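Local coordinates for protein N5-Carboxyaminoimidazole ribonucleotide synthetase (Staphylococcus aureus subsp. aureus, PDB 3ORQ) that catalyses the ATP-dependent conversion of 5-aminoimidazole ribonucleotide and bicarbonate to N5-carboxyaminoimidazole ribonucleotide in purine biosynthesis, at residues A[24-29]-A[339-344]; A[29-32]-A[37-40]. One frame throughout, in Å; residues are numbered along the deposited sequence.

Interaction 1 (A[24-29]-A[339-344]). With POP (pyrophosphate 2-), chain E.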
loop_
_atom_site.group_PDB
_atom_site.type_symbol
_atom_site.label_atom_id
_atom_site.label_comp_id
_atom_site.label_asym_id
_atom_site.label_seq_id
_atom_site.Cartn_x
_atom_site.Cartn_y
_atom_site.Cartn_z
ATOM N N GLY A 24 -0.697 -12.551 5.560
ATOM C CA GLY A 24 -2.118 -12.464 5.260
ATOM C C GLY A 24 -2.538 -11.005 5.260
ATOM O O GLY A 24 -3.298 -10.564 4.388
ATOM N N LYS A 25 -1.990 -10.230 6.193
ATOM C CA LYS A 25 -2.392 -8.849 6.371
ATOM C C LYS A 25 -2.029 -8.093 5.123
ATOM O O LYS A 25 -2.821 -7.350 4.554
ATOM C CB LYS A 25 -1.647 -8.241 7.592
ATOM C CG LYS A 25 -1.819 -6.676 7.765
ATOM C CD LYS A 25 -0.939 -6.092 8.907
ATOM C CE LYS A 25 -1.287 -4.618 9.076
ATOM N NZ LYS A 25 -0.518 -4.007 10.156
HETATM N N MSE A 26 -0.811 -8.274 4.666
HETATM C CA MSE A 26 -0.375 -7.537 3.497
HETATM C C MSE A 26 -1.100 -7.988 2.191
HETATM O O MSE A 26 -1.349 -7.170 1.293
HETATM C CB MSE A 26 1.135 -7.630 3.406
HETATM C CG MSE A 26 1.851 -6.921 4.573
HETATM SE SE MSE A 26 3.820 -6.964 4.374
HETATM C CE MSE A 26 4.154 -8.618 5.254
HETATM N N MSE A 27 -1.445 -9.273 2.100
HETATM C CA MSE A 27 -2.261 -9.779 1.009
HETATM C C MSE A 27 -3.601 -9.073 1.056
HETATM O O MSE A 27 -4.118 -8.687 0.005
HETATM C CB MSE A 27 -2.570 -11.279 1.206
HETATM C CG MSE A 27 -1.452 -12.277 0.851
HETATM SE SE MSE A 27 -2.062 -14.129 1.092
HETATM C CE MSE A 27 -0.384 -15.044 0.779
ATOM N N ALA A 28 -4.189 -8.971 2.258
ATOM C CA ALA A 28 -5.538 -8.394 2.412
ATOM C C ALA A 28 -5.557 -6.890 2.093
ATOM O O ALA A 28 -6.541 -6.378 1.496
ATOM C CB ALA A 28 -6.102 -8.650 3.851
ATOM N N GLN A 29 -4.474 -6.186 2.466
ATOM C CA GLN A 29 -4.356 -4.762 2.094
ATOM C C GLN A 29 -4.300 -4.563 0.589
ATOM O O GLN A 29 -4.968 -3.670 0.060
ATOM C CB GLN A 29 -3.185 -4.084 2.796
ATOM C CG GLN A 29 -3.444 -3.991 4.328
ATOM C CD GLN A 29 -2.476 -3.042 5.055
ATOM O OE1 GLN A 29 -2.769 -1.882 5.198
ATOM N NE2 GLN A 29 -1.295 -3.543 5.453
ATOM N N HIS A 339 7.186 -0.616 8.704
ATOM C CA HIS A 339 5.988 -1.480 8.764
ATOM C C HIS A 339 5.907 -2.101 10.153
ATOM O O HIS A 339 6.834 -2.801 10.571
ATOM C CB HIS A 339 6.101 -2.644 7.763
ATOM C CG HIS A 339 5.930 -2.231 6.344
ATOM N ND1 HIS A 339 4.884 -2.675 5.560
ATOM C CD2 HIS A 339 6.650 -1.385 5.569
ATOM C CE1 HIS A 339 4.997 -2.157 4.351
ATOM N NE2 HIS A 339 6.046 -1.354 4.332
ATOM N N ILE A 340 4.813 -1.866 10.873
ATOM C CA ILE A 340 4.685 -2.479 12.202
ATOM C C ILE A 340 3.457 -3.316 12.125
ATOM O O ILE A 340 2.373 -2.796 11.823
ATOM C CB ILE A 340 4.606 -1.425 13.360
ATOM C CG1 ILE A 340 6.008 -1.027 13.805
ATOM C CG2 ILE A 340 4.001 -2.063 14.603
ATOM C CD1 ILE A 340 6.750 -0.269 12.834
ATOM N N TYR A 341 3.608 -4.615 12.357
ATOM C CA TYR A 341 2.542 -5.540 12.020
ATOM C C TYR A 341 1.340 -5.384 12.902
ATOM O O TYR A 341 0.214 -5.581 12.435
ATOM C CB TYR A 341 3.026 -6.987 12.010
ATOM C CG TYR A 341 4.147 -7.164 11.026
ATOM C CD1 TYR A 341 4.188 -6.424 9.848
ATOM C CD2 TYR A 341 5.181 -8.081 11.283
ATOM C CE1 TYR A 341 5.253 -6.598 8.900
ATOM C CE2 TYR A 341 6.264 -8.267 10.353
ATOM C CZ TYR A 341 6.287 -7.547 9.183
ATOM O OH TYR A 341 7.355 -7.733 8.303
ATOM N N GLY A 342 1.564 -4.972 14.144
ATOM C CA GLY A 342 0.461 -4.772 15.090
ATOM C C GLY A 342 0.240 -5.963 16.042
ATOM O O GLY A 342 -0.822 -6.062 16.675
ATOM N N LYS A 343 1.228 -6.859 16.152
ATOM C CA LYS A 343 1.113 -7.988 17.069
ATOM C C LYS A 343 1.115 -7.476 18.543
ATOM O O LYS A 343 1.895 -6.573 18.904
ATOM C CB LYS A 343 2.236 -8.938 16.837
ATOM C CG LYS A 343 2.329 -9.408 15.404
ATOM C CD LYS A 343 3.462 -10.358 15.173
ATOM C CE LYS A 343 3.393 -10.830 13.735
ATOM N NZ LYS A 343 4.377 -11.899 13.439
ATOM N N SER A 344 0.227 -7.986 19.384
ATOM C CA SER A 344 0.122 -7.404 20.753
ATOM C C SER A 344 1.162 -7.903 21.755
ATOM O O SER A 344 1.446 -7.221 22.703
ATOM C CB SER A 344 -1.288 -7.535 21.350
ATOM O OG SER A 344 -1.651 -8.884 21.439
HETATM P P1 POP E . 5.828 -17.055 16.369
HETATM O O1 POP E . 5.592 -18.503 16.763
HETATM O O2 POP E . 6.289 -16.195 17.532
HETATM O O3 POP E . 6.856 -16.976 15.260
HETATM O O POP E . 4.367 -16.589 15.873
HETATM P P2 POP E . 4.160 -15.468 14.741
HETATM O O4 POP E . 4.416 -16.092 13.381
HETATM O O5 POP E . 5.088 -14.324 15.024
HETATM O O6 POP E . 2.740 -14.989 14.856
HETATM O O HOH W 1 2.090 -3.695 8.931
#
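Lys25, on helix 22-33, reaches the backbone of the 339-344 segment. CG stands anti to the backbone N (chi1 171°), and the chain beyond it is fully extended. This carries the ammonium group away from the helix to the backbone where strand 338-340 ends. Lys25 NZ donates to Tyr341 O at 2.9 Å. The donor lies above the carbonyl plane, 49° out of it. The methylene Lys25 CD passes the same oxygen, Tyr341 O, at 3.7 Å. A water accepts from Lys25 NZ at 2.9 Å and donates a weak bond to Ile340 O. It lies in the plane of the Tyr341 ring, at its edge. Gln32 O of the second subunit also accepts from Lys25 NZ, so three oxygens accept from the ammonium group of this buried residue.

Met26, a selenomethionine, makes the apolar half of the contact. Its CE comes obliquely to the ring of Tyr341, 4.3 Å from Tyr341 CE1. Its SE is 5.4 Å from the centroid of the His339 ring, also oblique to it. Both rings are held by polar bonds: Tyr341 OH to His354 ND1, and His339 NE2 to Glu284 OE2.

Two residues past Tyr341, the extended side chain of Lys343 donates from NZ to pyrophosphate O5 at 3.0 Å. Gln22 OE1, at the start of helix 22-33, and Lys351 O accept from the same NZ, and Arg350 NE also binds the pyrophosphate. The contact joins the preATP-grasp domain, probably Rossmann-like with its glycine-rich turn, to the C-terminal domain. It adjoins the pyrophosphate site, consistent with the domain arrangement of an ATP-grasp enzyme of the PurK/PurT family.

Interaction 2 (A[29-32]-A[37-40])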
loop_
_atom_site.group_PDB
_atom_site.type_symbol
_atom_site.label_atom_id
_atom_site.label_comp_id
_atom_site.label_asym_id
_atom_site.label_seq_id
_atom_site.Cartn_x
_atom_site.Cartn_y
_atom_site.Cartn_z
ATOM N N GLN A 29 -4.474 -6.186 2.466
ATOM C CA GLN A 29 -4.356 -4.762 2.094
ATOM C C GLN A 29 -4.300 -4.563 0.589
ATOM O O GLN A 29 -4.968 -3.670 0.060
ATOM C CB GLN A 29 -3.185 -4.084 2.796
ATOM C CG GLN A 29 -3.444 -3.991 4.328
ATOM C CD GLN A 29 -2.476 -3.042 5.055
ATOM O OE1 GLN A 29 -2.769 -1.882 5.198
ATOM N NE2 GLN A 29 -1.295 -3.543 5.453
ATOM N N SER A 30 -3.558 -5.414 -0.124
ATOM C CA SER A 30 -3.590 -5.344 -1.586
ATOM C C SER A 30 -4.976 -5.678 -2.144
ATOM O O SER A 30 -5.475 -4.998 -3.051
ATOM C CB SER A 30 -2.577 -6.294 -2.253
ATOM O OG SER A 30 -1.285 -5.759 -2.089
ATOM N N ALA A 31 -5.563 -6.744 -1.638
ATOM C CA ALA A 31 -6.871 -7.165 -2.106
ATOM C C ALA A 31 -7.896 -6.048 -1.915
ATOM O O ALA A 31 -8.686 -5.788 -2.825
ATOM C CB ALA A 31 -7.312 -8.414 -1.379
ATOM N N GLN A 32 -7.903 -5.382 -0.746
ATOM C CA GLN A 32 -8.918 -4.314 -0.520
ATOM C C GLN A 32 -8.678 -3.094 -1.412
ATOM O O GLN A 32 -9.606 -2.545 -2.018
ATOM C CB GLN A 32 -8.983 -3.941 0.959
ATOM C CG GLN A 32 -9.795 -4.986 1.768
ATOM C CD GLN A 32 -10.471 -4.365 2.916
ATOM O OE1 GLN A 32 -11.186 -3.360 2.755
ATOM N NE2 GLN A 32 -10.255 -4.914 4.116
ATOM N N LYS A 37 -13.186 -8.261 -1.560
ATOM C CA LYS A 37 -13.497 -8.386 -0.162
ATOM C C LYS A 37 -12.625 -9.480 0.408
ATOM O O LYS A 37 -12.150 -10.351 -0.323
ATOM C CB LYS A 37 -14.974 -8.703 0.037
ATOM C CG LYS A 37 -15.885 -7.670 -0.597
ATOM C CD LYS A 37 -17.321 -8.197 -0.532
ATOM C CE LYS A 37 -18.306 -7.219 -1.168
ATOM N NZ LYS A 37 -18.346 -6.005 -0.346
ATOM N N VAL A 38 -12.404 -9.445 1.715
ATOM C CA VAL A 38 -11.483 -10.397 2.316
ATOM C C VAL A 38 -12.119 -11.061 3.518
ATOM O O VAL A 38 -12.564 -10.375 4.435
ATOM C CB VAL A 38 -10.200 -9.696 2.812
ATOM C CG1 VAL A 38 -9.329 -10.692 3.599
ATOM C CG2 VAL A 38 -9.401 -9.100 1.638
ATOM N N VAL A 39 -12.120 -12.398 3.518
ATOM C CA VAL A 39 -12.460 -13.186 4.710
ATOM C C VAL A 39 -11.185 -13.883 5.198
ATOM O O VAL A 39 -10.481 -14.527 4.424
ATOM C CB VAL A 39 -13.541 -14.246 4.389
ATOM C CG1 VAL A 39 -13.813 -15.088 5.597
ATOM C CG2 VAL A 39 -14.834 -13.546 3.996
ATOM N N VAL A 40 -10.865 -13.757 6.472
ATOM C CA VAL A 40 -9.634 -14.344 6.930
ATOM C C VAL A 40 -9.913 -15.344 8.087
ATOM O O VAL A 40 -10.778 -15.097 8.950
ATOM C CB VAL A 40 -8.585 -13.251 7.357
ATOM C CG1 VAL A 40 -9.145 -12.372 8.502
ATOM C CG2 VAL A 40 -7.287 -13.917 7.838
#
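Gln32 meets Val38 through its chain; neither the faces nor the edges of its carboxamide rest on residues 37-40. Only the aliphatic part of Gln32 touches the strand. The amide itself is engaged elsewhere: NE2 donates to Val52 O of the same chain and to Tyr51 O of the second subunit. Two acceptors on one amide nitrogen fix the group's rotation and satisfy its buried NH2.

The torsions explain the division. CG lies anti to the carbonyl carbon (chi1 -79°), and the chain bends at chi2 (-149°). The methylene is thus left beside the strand while the amide heads for its own partners. Gln32 CG is 4.1 Å from Val38 CG2, and the two side chains cross at about a right angle.

Ala31 makes the closer approach. Its CB points at the strand and meets Val38 CG2 at 3.7 Å. One methyl of Val38 therefore touches both helix residues. That branch, CG2, sits beside the backbone N of Val38 and anti to its carbonyl carbon. The other branch, CG1, reaches neither Ala31 nor Gln32. No hydrogen bond crosses between the two segments, so the contact is purely apolar.

The backbones come nearest at Gln32 and Lys37, whose CA atoms are 6.1 Å apart. This is close to the short connection between helix and strand. Val38 also packs on Ile17, and Ala31 on Ile15, both of strand 14-18. The contact thus belongs to the beta-alpha-beta unit formed by strand 14-18, helix 22-33 and strand 37-42. Strand 37-42 runs parallel between strands 14-18 and 55-58. Helix 22-33 lies against this sheet, and on another side its Ser30 packs on helix 290-298, where Ser30 OG is hydrogen-bonded to Asp292 OD1.

How the interactions relate
Both contacts are buried and both use helix 22-33, at successive parts of it. Interaction 2 is local and apolar: it seats the helix on the sheet of its own domain. Interaction 1 spans some 310 residues and brings in the C-terminal domain. It mixes a buried lysine, a water and aromatic rings, and lies next to bound pyrophosphate, whereas interaction 2 is away from the annotated sites. Their centres are about 12 Å apart, and they meet where Ala28 CB packs on Val38 CG1 at 3.8 Å. Both also touch the second subunit, so the two contacts lie at the dimer interface.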